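Local coordinates for protein MEM-A1 (Soil metagenome, PDB 6E0S) that probably hydrolyses beta-lactam antibiotics with the help of bound zinc, as a subclass B3 metallo-beta-lactamase, at residues 161-166 with 172-177; 224-229 with 266-271. All blocks are in the same frame, centred on the assembly; numbering follows the deposited sequence.

Contact 1 of 2, residues 161-166 with 172-177; sequences VTARYT and GGVSWT
Ala-163 and Trp-176 face each other as a non-hydrogen-bonded antiparallel pair, Ala-163 CB lying 3.5 Å from Trp-176 CZ3, on the six-membered ring. With CG set anti to its own carbonyl carbon (chi1 -59°), the Trp-176 ring folds toward the 161-165 strand, and CG1 of Val-174 lies over one indole face, 3.5 Å above the plane and displaced toward the rim. The Val-161 and Trp-176 side chains cross at about a right angle, CG1 of the valine beside CB of the tryptophan. The indole is tied down by NE1, which bonds Asn-89 O. Further along the same face, Val-174 CG2 approaches Tyr-165 CD1 obliquely, while the Tyr-165 hydroxyl bonds Val-148 O and Val-115 N.

The face of Thr-162, Arg-164, Ser-175 and Thr-177 is polar. Just past the strand, Thr-166 OG1 shares a hydrogen bond of 2.9 Å with Ser-175 OG, and Asp-193 N is a second partner of the serine oxygen. Thr-177 OG1 lies 3.5 Å from Thr-162 CB. A water accepts from Arg-164 NH1 at 2.7 Å, in the guanidinium plane, and also bonds Thr-177 OG1; a second water joins Thr-162 OG1 to Thr-177 O.

Backbone bonds run both ways between Thr-162 and Thr-177 and between Arg-164 and Ser-175. Thr-166 N to Gly-173 O closes the series. This is an antiparallel beta hairpin in the second sheet of the alpha-beta/beta-alpha metallo-beta-lactamase fold, and its connecting loop carries the zinc ligand His-169.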
ATOM      1  N   VAL A 161      -0.407  -1.232 -14.052  1.00 16.90           N
ATOM      2  CA  VAL A 161       0.045  -1.449 -12.677  1.00 17.25           C
ATOM      3  C   VAL A 161      -0.080  -2.937 -12.352  1.00 17.69           C
ATOM      4  O   VAL A 161      -1.168  -3.507 -12.454  1.00 19.23           O
ATOM      5  CB  VAL A 161      -0.771  -0.601 -11.680  1.00 15.75           C
ATOM      6  CG1 VAL A 161      -0.231  -0.768 -10.261  1.00 15.30           C
ATOM      7  CG2 VAL A 161      -0.754   0.884 -12.064  1.00 14.54           C
ATOM      8  N   THR A 162       1.015  -3.555 -11.907  1.00 16.82           N
ATOM      9  CA  THR A 162       1.050  -4.994 -11.683  1.00 16.24           C
ATOM     10  C   THR A 162       0.816  -5.308 -10.212  1.00 18.15           C
ATOM     11  O   THR A 162       1.438  -4.692  -9.335  1.00 16.65           O
ATOM     12  CB  THR A 162       2.396  -5.565 -12.121  1.00 18.90           C
ATOM     13  OG1 THR A 162       2.579  -5.321 -13.527  1.00 19.97           O
ATOM     14  CG2 THR A 162       2.490  -7.066 -11.860  1.00 20.70           C
ATOM     15  N   ALA A 163      -0.039  -6.305  -9.946  1.00 18.18           N
ATOM     16  CA  ALA A 163      -0.208  -6.806  -8.584  1.00 18.34           C
ATOM     17  C   ALA A 163       0.886  -7.811  -8.241  1.00 19.12           C
ATOM     18  O   ALA A 163       1.112  -8.791  -8.978  1.00 20.64           O
ATOM     19  CB  ALA A 163      -1.578  -7.466  -8.400  1.00 17.75           C
ATOM     20  N   ARG A 164       1.574  -7.572  -7.128  1.00 17.34           N
ATOM     21  CA  ARG A 164       2.561  -8.518  -6.610  1.00 15.80           C
ATOM     22  C   ARG A 164       2.114  -8.939  -5.218  1.00 14.04           C
ATOM     23  O   ARG A 164       2.251  -8.170  -4.264  1.00 16.74           O
ATOM     24  CB  ARG A 164       3.970  -7.910  -6.579  1.00 17.93           C
ATOM     25  CG  ARG A 164       4.461  -7.459  -7.971  1.00 19.33           C
ATOM     26  CD  ARG A 164       4.628  -8.651  -8.909  1.00 20.99           C
ATOM     27  NE  ARG A 164       5.588  -9.668  -8.435  1.00 26.99           N
ATOM     28  CZ  ARG A 164       6.896  -9.688  -8.714  1.00 30.66           C
ATOM     29  NH1 ARG A 164       7.440  -8.743  -9.477  1.00 32.69           N
ATOM     30  NH2 ARG A 164       7.666 -10.659  -8.235  1.00 30.25           N
ATOM     31  N   TYR A 165       1.586 -10.152  -5.097  1.00 16.81           N
ATOM     32  CA  TYR A 165       1.121 -10.610  -3.795  1.00 17.38           C
ATOM     33  C   TYR A 165       2.283 -10.577  -2.804  1.00 18.36           C
ATOM     34  O   TYR A 165       3.349 -11.140  -3.065  1.00 18.71           O
ATOM     35  CB  TYR A 165       0.562 -12.033  -3.924  1.00 18.59           C
ATOM     36  CG  TYR A 165      -0.877 -12.145  -4.401  1.00 17.95           C
ATOM     37  CD1 TYR A 165      -1.480 -11.141  -5.137  1.00 15.97           C
ATOM     38  CD2 TYR A 165      -1.609 -13.308  -4.145  1.00 17.78           C
ATOM     39  CE1 TYR A 165      -2.846 -11.262  -5.554  1.00 17.67           C
ATOM     40  CE2 TYR A 165      -2.936 -13.458  -4.574  1.00 19.09           C
ATOM     41  CZ  TYR A 165      -3.547 -12.435  -5.274  1.00 18.65           C
ATOM     42  OH  TYR A 165      -4.860 -12.597  -5.681  1.00 19.00           O
ATOM     43  N   THR A 166       2.086  -9.908  -1.670  1.00 18.64           N
ATOM     44  CA  THR A 166       3.084  -9.885  -0.597  1.00 19.93           C
ATOM     45  C   THR A 166       2.393 -10.083   0.746  1.00 20.54           C
ATOM     46  O   THR A 166       2.438  -9.210   1.624  1.00 20.43           O
ATOM     47  CB  THR A 166       3.876  -8.576  -0.608  1.00 19.05           C
ATOM     48  OG1 THR A 166       2.972  -7.464  -0.540  1.00 17.11           O
ATOM     49  CG2 THR A 166       4.755  -8.472  -1.861  1.00 18.41           C
ATOM     50  N   GLY A 172      -3.877 -11.020   2.807  1.00 18.50           N
ATOM     51  CA  GLY A 172      -4.182 -10.528   1.469  1.00 19.55           C
ATOM     52  C   GLY A 172      -3.308  -9.399   0.942  1.00 20.19           C
ATOM     53  O   GLY A 172      -3.619  -8.800  -0.107  1.00 20.47           O
ATOM     54  N   GLY A 173      -2.215  -9.101   1.646  1.00 17.57           N
ATOM     55  CA  GLY A 173      -1.408  -7.938   1.286  1.00 16.83           C
ATOM     56  C   GLY A 173      -0.872  -8.002  -0.139  1.00 17.39           C
ATOM     57  O   GLY A 173      -0.461  -9.063  -0.631  1.00 17.24           O
ATOM     58  N   VAL A 174      -0.854  -6.835  -0.803  1.00 16.69           N
ATOM     59  CA  VAL A 174      -0.402  -6.720  -2.197  1.00 16.88           C
ATOM     60  C   VAL A 174       0.493  -5.494  -2.329  1.00 15.32           C
ATOM     61  O   VAL A 174       0.168  -4.403  -1.830  1.00 15.41           O
ATOM     62  CB  VAL A 174      -1.568  -6.626  -3.214  1.00 16.81           C
ATOM     63  CG1 VAL A 174      -1.018  -6.437  -4.655  1.00 17.77           C
ATOM     64  CG2 VAL A 174      -2.486  -7.849  -3.113  1.00 16.94           C
ATOM     65  N   SER A 175       1.650  -5.682  -2.962  1.00 16.73           N
ATOM     66  CA  SER A 175       2.480  -4.569  -3.405  1.00 15.71           C
ATOM     67  C   SER A 175       2.244  -4.359  -4.902  1.00 15.31           C
ATOM     68  O   SER A 175       1.979  -5.308  -5.634  1.00 16.24           O
ATOM     69  CB  SER A 175       3.958  -4.837  -3.119  1.00 16.01           C
ATOM     70  OG  SER A 175       4.139  -5.094  -1.715  1.00 17.41           O
ATOM     71  N   TRP A 176       2.367  -3.110  -5.354  1.00 15.58           N
ATOM     72  CA  TRP A 176       1.987  -2.719  -6.706  1.00 15.56           C
ATOM     73  C   TRP A 176       3.152  -2.070  -7.450  1.00 16.70           C
ATOM     74  O   TRP A 176       3.871  -1.230  -6.891  1.00 16.97           O
ATOM     75  CB  TRP A 176       0.800  -1.757  -6.641  1.00 15.14           C
ATOM     76  CG  TRP A 176      -0.393  -2.320  -5.970  1.00 16.04           C
ATOM     77  CD1 TRP A 176      -0.719  -2.202  -4.629  1.00 16.46           C
ATOM     78  CD2 TRP A 176      -1.447  -3.056  -6.581  1.00 17.46           C
ATOM     79  NE1 TRP A 176      -1.932  -2.816  -4.396  1.00 18.58           N
ATOM     80  CE2 TRP A 176      -2.402  -3.334  -5.574  1.00 18.39           C
ATOM     81  CE3 TRP A 176      -1.693  -3.499  -7.884  1.00 17.03           C
ATOM     82  CZ2 TRP A 176      -3.576  -4.050  -5.839  1.00 18.21           C
ATOM     83  CZ3 TRP A 176      -2.850  -4.198  -8.141  1.00 18.49           C
ATOM     84  CH2 TRP A 176      -3.786  -4.460  -7.116  1.00 18.48           C
ATOM     85  N   THR A 177       3.350  -2.433  -8.718  1.00 16.22           N
ATOM     86  CA  THR A 177       4.493  -1.898  -9.461  1.00 17.05           C
ATOM     87  C   THR A 177       4.043  -1.334 -10.814  1.00 17.04           C
ATOM     88  O   THR A 177       3.088  -1.818 -11.433  1.00 16.42           O
ATOM     89  CB  THR A 177       5.594  -2.945  -9.685  1.00 17.90           C
ATOM     90  OG1 THR A 177       5.086  -3.982 -10.525  1.00 18.21           O
ATOM     91  CG2 THR A 177       6.065  -3.578  -8.356  1.00 18.61           C
TER
HETATM   92  O   HOH W   1       3.222  -2.950 -14.439  1.00 17.95           O
HETATM   93  O   HOH W   2       6.605  -6.474 -10.717  1.00 26.83           O

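Contact 2 of 2, residues 224-229 with 266-271; sequences TVAALD and QYAERA
Ala-226 and Ala-268 meet methyl to methyl, CB to CB at 3.7 Å, where helix 214-226 comes against the long helix 263-285. The CB of Ala-268 points at the opposing helix and also lies 3.7 Å from Ala-226 N, nestling against backbone as well as side chain. Because both residues are small, the chains draw near, and the two CA atoms are 5.3 Å apart.

Next to this pair, Val-225 sends CG1 to the rim of the Tyr-267 ring, 4.0 Å from CD1 and close to the ring plane, so the phenol is met edge-on. The same methyl reaches Ala-268 CB at a looser 4.5 Å. CG of Tyr-267 stands anti to the backbone N (chi1 177°), which carries the ring out from its helix and nearer to helix 214-226 than its CB direction alone would suggest.

The second shell fixes this ring. Its hydroxyl hydrogen-bonds Asp-193 O, while Leu-195, Ala-192, Leu-233 and Ser-235 pack around the side chain, setting it against the second sheet. Val-225 likewise touches Leu-195, and it also touches Thr-166 of the hairpin loop. Farther along, Leu-228 N bonds Val-225 O at 3.2 Å, and Asp-229 forms a salt bridge with Arg-261. On the long helix, Arg-270 NH2 bonds Ala-240 O, linking that helix to the loop after strand 232-235.

Across the two segments the side chains meet by apolar contact, methyl on methyl and methyl on ring edge, with no polar bond between the segments and 129 Å² buried in all. The fit therefore depends on shape, and the tyrosine is probably held in direction by the hydroxyl bond to Asp-193 O together with its packing.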
ATOM      1  N   THR A 224      10.525 -11.190  -2.121  1.00 20.87           N
ATOM      2  CA  THR A 224       9.898 -10.607  -3.304  1.00 20.17           C
ATOM      3  C   THR A 224      10.178  -9.117  -3.408  1.00 20.26           C
ATOM      4  O   THR A 224      10.597  -8.626  -4.464  1.00 19.04           O
ATOM      5  CB  THR A 224       8.396 -10.854  -3.287  1.00 20.12           C
ATOM      6  OG1 THR A 224       8.161 -12.239  -3.463  1.00 20.90           O
ATOM      7  CG2 THR A 224       7.686 -10.078  -4.429  1.00 20.44           C
ATOM      8  N   VAL A 225       9.947  -8.378  -2.322  1.00 19.83           N
ATOM      9  CA  VAL A 225      10.137  -6.932  -2.370  1.00 19.78           C
ATOM     10  C   VAL A 225      11.608  -6.588  -2.539  1.00 20.47           C
ATOM     11  O   VAL A 225      11.969  -5.663  -3.279  1.00 21.38           O
ATOM     12  CB  VAL A 225       9.524  -6.289  -1.111  1.00 19.29           C
ATOM     13  CG1 VAL A 225       9.916  -4.816  -1.022  1.00 20.74           C
ATOM     14  CG2 VAL A 225       8.010  -6.436  -1.169  1.00 17.82           C
ATOM     15  N   ALA A 226      12.489  -7.348  -1.887  1.00 21.03           N
ATOM     16  CA  ALA A 226      13.914  -7.115  -2.032  1.00 21.44           C
ATOM     17  C   ALA A 226      14.354  -7.229  -3.485  1.00 23.12           C
ATOM     18  O   ALA A 226      15.294  -6.531  -3.906  1.00 24.19           O
ATOM     19  CB  ALA A 226      14.704  -8.120  -1.176  1.00 22.03           C
ATOM     20  N   ALA A 227      13.704  -8.104  -4.261  1.00 23.36           N
ATOM     21  CA  ALA A 227      14.144  -8.372  -5.632  1.00 24.54           C
ATOM     22  C   ALA A 227      13.487  -7.471  -6.677  1.00 23.59           C
ATOM     23  O   ALA A 227      13.799  -7.594  -7.870  1.00 26.01           O
ATOM     24  CB  ALA A 227      13.887  -9.836  -5.996  1.00 23.83           C
ATOM     25  N   LEU A 228      12.622  -6.549  -6.289  1.00 22.91           N
ATOM     26  CA  LEU A 228      11.857  -5.814  -7.286  1.00 22.02           C
ATOM     27  C   LEU A 228      12.720  -4.799  -8.037  1.00 23.20           C
ATOM     28  O   LEU A 228      13.652  -4.206  -7.482  1.00 23.35           O
ATOM     29  CB  LEU A 228      10.690  -5.071  -6.623  1.00 20.40           C
ATOM     30  CG  LEU A 228       9.573  -5.905  -6.017  1.00 19.52           C
ATOM     31  CD1 LEU A 228       8.645  -4.946  -5.312  1.00 20.28           C
ATOM     32  CD2 LEU A 228       8.847  -6.636  -7.142  1.00 18.75           C
ATOM     33  N   ASP A 229      12.391  -4.595  -9.318  1.00 23.56           N
ATOM     34  CA  ASP A 229      12.868  -3.424 -10.057  1.00 23.20           C
ATOM     35  C   ASP A 229      12.365  -2.181  -9.331  1.00 22.06           C
ATOM     36  O   ASP A 229      11.159  -1.903  -9.321  1.00 22.39           O
ATOM     37  CB  ASP A 229      12.379  -3.483 -11.514  1.00 24.26           C
ATOM     38  CG  ASP A 229      13.084  -2.487 -12.434  1.00 25.40           C
ATOM     39  OD1 ASP A 229      14.037  -1.789 -12.001  1.00 26.17           O
ATOM     40  OD2 ASP A 229      12.655  -2.405 -13.613  1.00 25.58           O
ATOM     41  N   GLN A 266      16.600  -2.204   1.104  1.00 20.84           N
ATOM     42  CA  GLN A 266      16.753  -1.740   2.486  1.00 22.49           C
ATOM     43  C   GLN A 266      15.467  -1.923   3.285  1.00 21.49           C
ATOM     44  O   GLN A 266      15.503  -2.288   4.473  1.00 21.02           O
ATOM     45  CB  GLN A 266      17.200  -0.272   2.505  1.00 24.78           C
ATOM     46  CG  GLN A 266      18.652  -0.112   2.052  1.00 28.24           C
ATOM     47  CD  GLN A 266      19.004   1.300   1.641  1.00 31.40           C
ATOM     48  OE1 GLN A 266      18.149   2.181   1.599  1.00 32.10           O
ATOM     49  NE2 GLN A 266      20.262   1.507   1.288  1.00 33.77           N
ATOM     50  N   TYR A 267      14.336  -1.613   2.665  1.00 22.14           N
ATOM     51  CA  TYR A 267      13.032  -1.796   3.302  1.00 21.96           C
ATOM     52  C   TYR A 267      12.796  -3.266   3.635  1.00 21.72           C
ATOM     53  O   TYR A 267      12.278  -3.608   4.710  1.00 21.38           O
ATOM     54  CB  TYR A 267      11.963  -1.278   2.333  1.00 19.11           C
ATOM     55  CG  TYR A 267      10.529  -1.413   2.741  1.00 19.22           C
ATOM     56  CD1 TYR A 267       9.734  -2.442   2.225  1.00 19.67           C
ATOM     57  CD2 TYR A 267       9.948  -0.493   3.611  1.00 20.12           C
ATOM     58  CE1 TYR A 267       8.395  -2.554   2.548  1.00 19.28           C
ATOM     59  CE2 TYR A 267       8.608  -0.604   3.959  1.00 21.68           C
ATOM     60  CZ  TYR A 267       7.841  -1.640   3.438  1.00 20.97           C
ATOM     61  OH  TYR A 267       6.500  -1.744   3.763  1.00 20.92           O
ATOM     62  N   ALA A 268      13.159  -4.150   2.711  1.00 17.99           N
ATOM     63  CA  ALA A 268      12.976  -5.573   2.956  1.00 23.77           C
ATOM     64  C   ALA A 268      13.912  -6.061   4.047  1.00 23.84           C
ATOM     65  O   ALA A 268      13.496  -6.838   4.912  1.00 23.67           O
ATOM     66  CB  ALA A 268      13.168  -6.374   1.667  1.00 24.33           C
ATOM     67  N   GLU A 269      15.163  -5.575   4.061  1.00 23.03           N
ATOM     68  CA  GLU A 269      16.085  -5.999   5.112  1.00 25.12           C
ATOM     69  C   GLU A 269      15.588  -5.548   6.477  1.00 23.05           C
ATOM     70  O   GLU A 269      15.711  -6.282   7.464  1.00 22.34           O
ATOM     71  CB  GLU A 269      17.482  -5.447   4.855  1.00 29.66           C
ATOM     72  CG  GLU A 269      18.229  -6.226   3.813  1.00 35.90           C
ATOM     73  CD  GLU A 269      19.651  -5.747   3.636  1.00 42.94           C
ATOM     74  OE1 GLU A 269      20.325  -5.489   4.667  1.00 46.72           O
ATOM     75  OE2 GLU A 269      20.076  -5.618   2.459  1.00 45.24           O
ATOM     76  N   ARG A 270      15.016  -4.343   6.553  1.00 22.20           N
ATOM     77  CA  ARG A 270      14.510  -3.880   7.838  1.00 23.38           C
ATOM     78  C   ARG A 270      13.361  -4.765   8.308  1.00 21.25           C
ATOM     79  O   ARG A 270      13.267  -5.103   9.491  1.00 20.16           O
ATOM     80  CB  ARG A 270      14.084  -2.421   7.724  1.00 23.84           C
ATOM     81  CG  ARG A 270      15.277  -1.490   7.585  1.00 26.09           C
ATOM     82  CD  ARG A 270      14.865  -0.024   7.706  1.00 28.73           C
ATOM     83  NE  ARG A 270      13.960   0.401   6.633  1.00 28.63           N
ATOM     84  CZ  ARG A 270      14.326   1.029   5.514  1.00 29.02           C
ATOM     85  NH1 ARG A 270      15.610   1.295   5.282  1.00 31.37           N
ATOM     86  NH2 ARG A 270      13.395   1.381   4.627  1.00 26.24           N
ATOM     87  N   ALA A 271      12.493  -5.163   7.384  1.00 19.49           N
ATOM     88  CA  ALA A 271      11.410  -6.077   7.721  1.00 21.00           C
ATOM     89  C   ALA A 271      11.954  -7.425   8.172  1.00 20.38           C
ATOM     90  O   ALA A 271      11.407  -8.048   9.086  1.00 19.82           O
ATOM     91  CB  ALA A 271      10.490  -6.247   6.515  1.00 20.72           C
TER

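The centres of contact 1 and contact 2 lie 13 Å apart, and Val-225 joins them, CG2 meeting Thr-166 and CG1 turned to Tyr-267. The gap from Thr-166 CG2 to Val-225 CG2 is 3.9 Å, and Arg-164 NH1 lies 3.4 Å from Leu-228 CD2, a second place where the hairpin packs on segment 224-229. Both also share Asp-193 as a neighbour, through its backbone N and O. Both contacts lie near the metal centre: Gly-173 and the side chain of Tyr-267 are each about 9 Å from a zinc ion, but neither contact includes the zinc ligands His-91, His-93 and His-169.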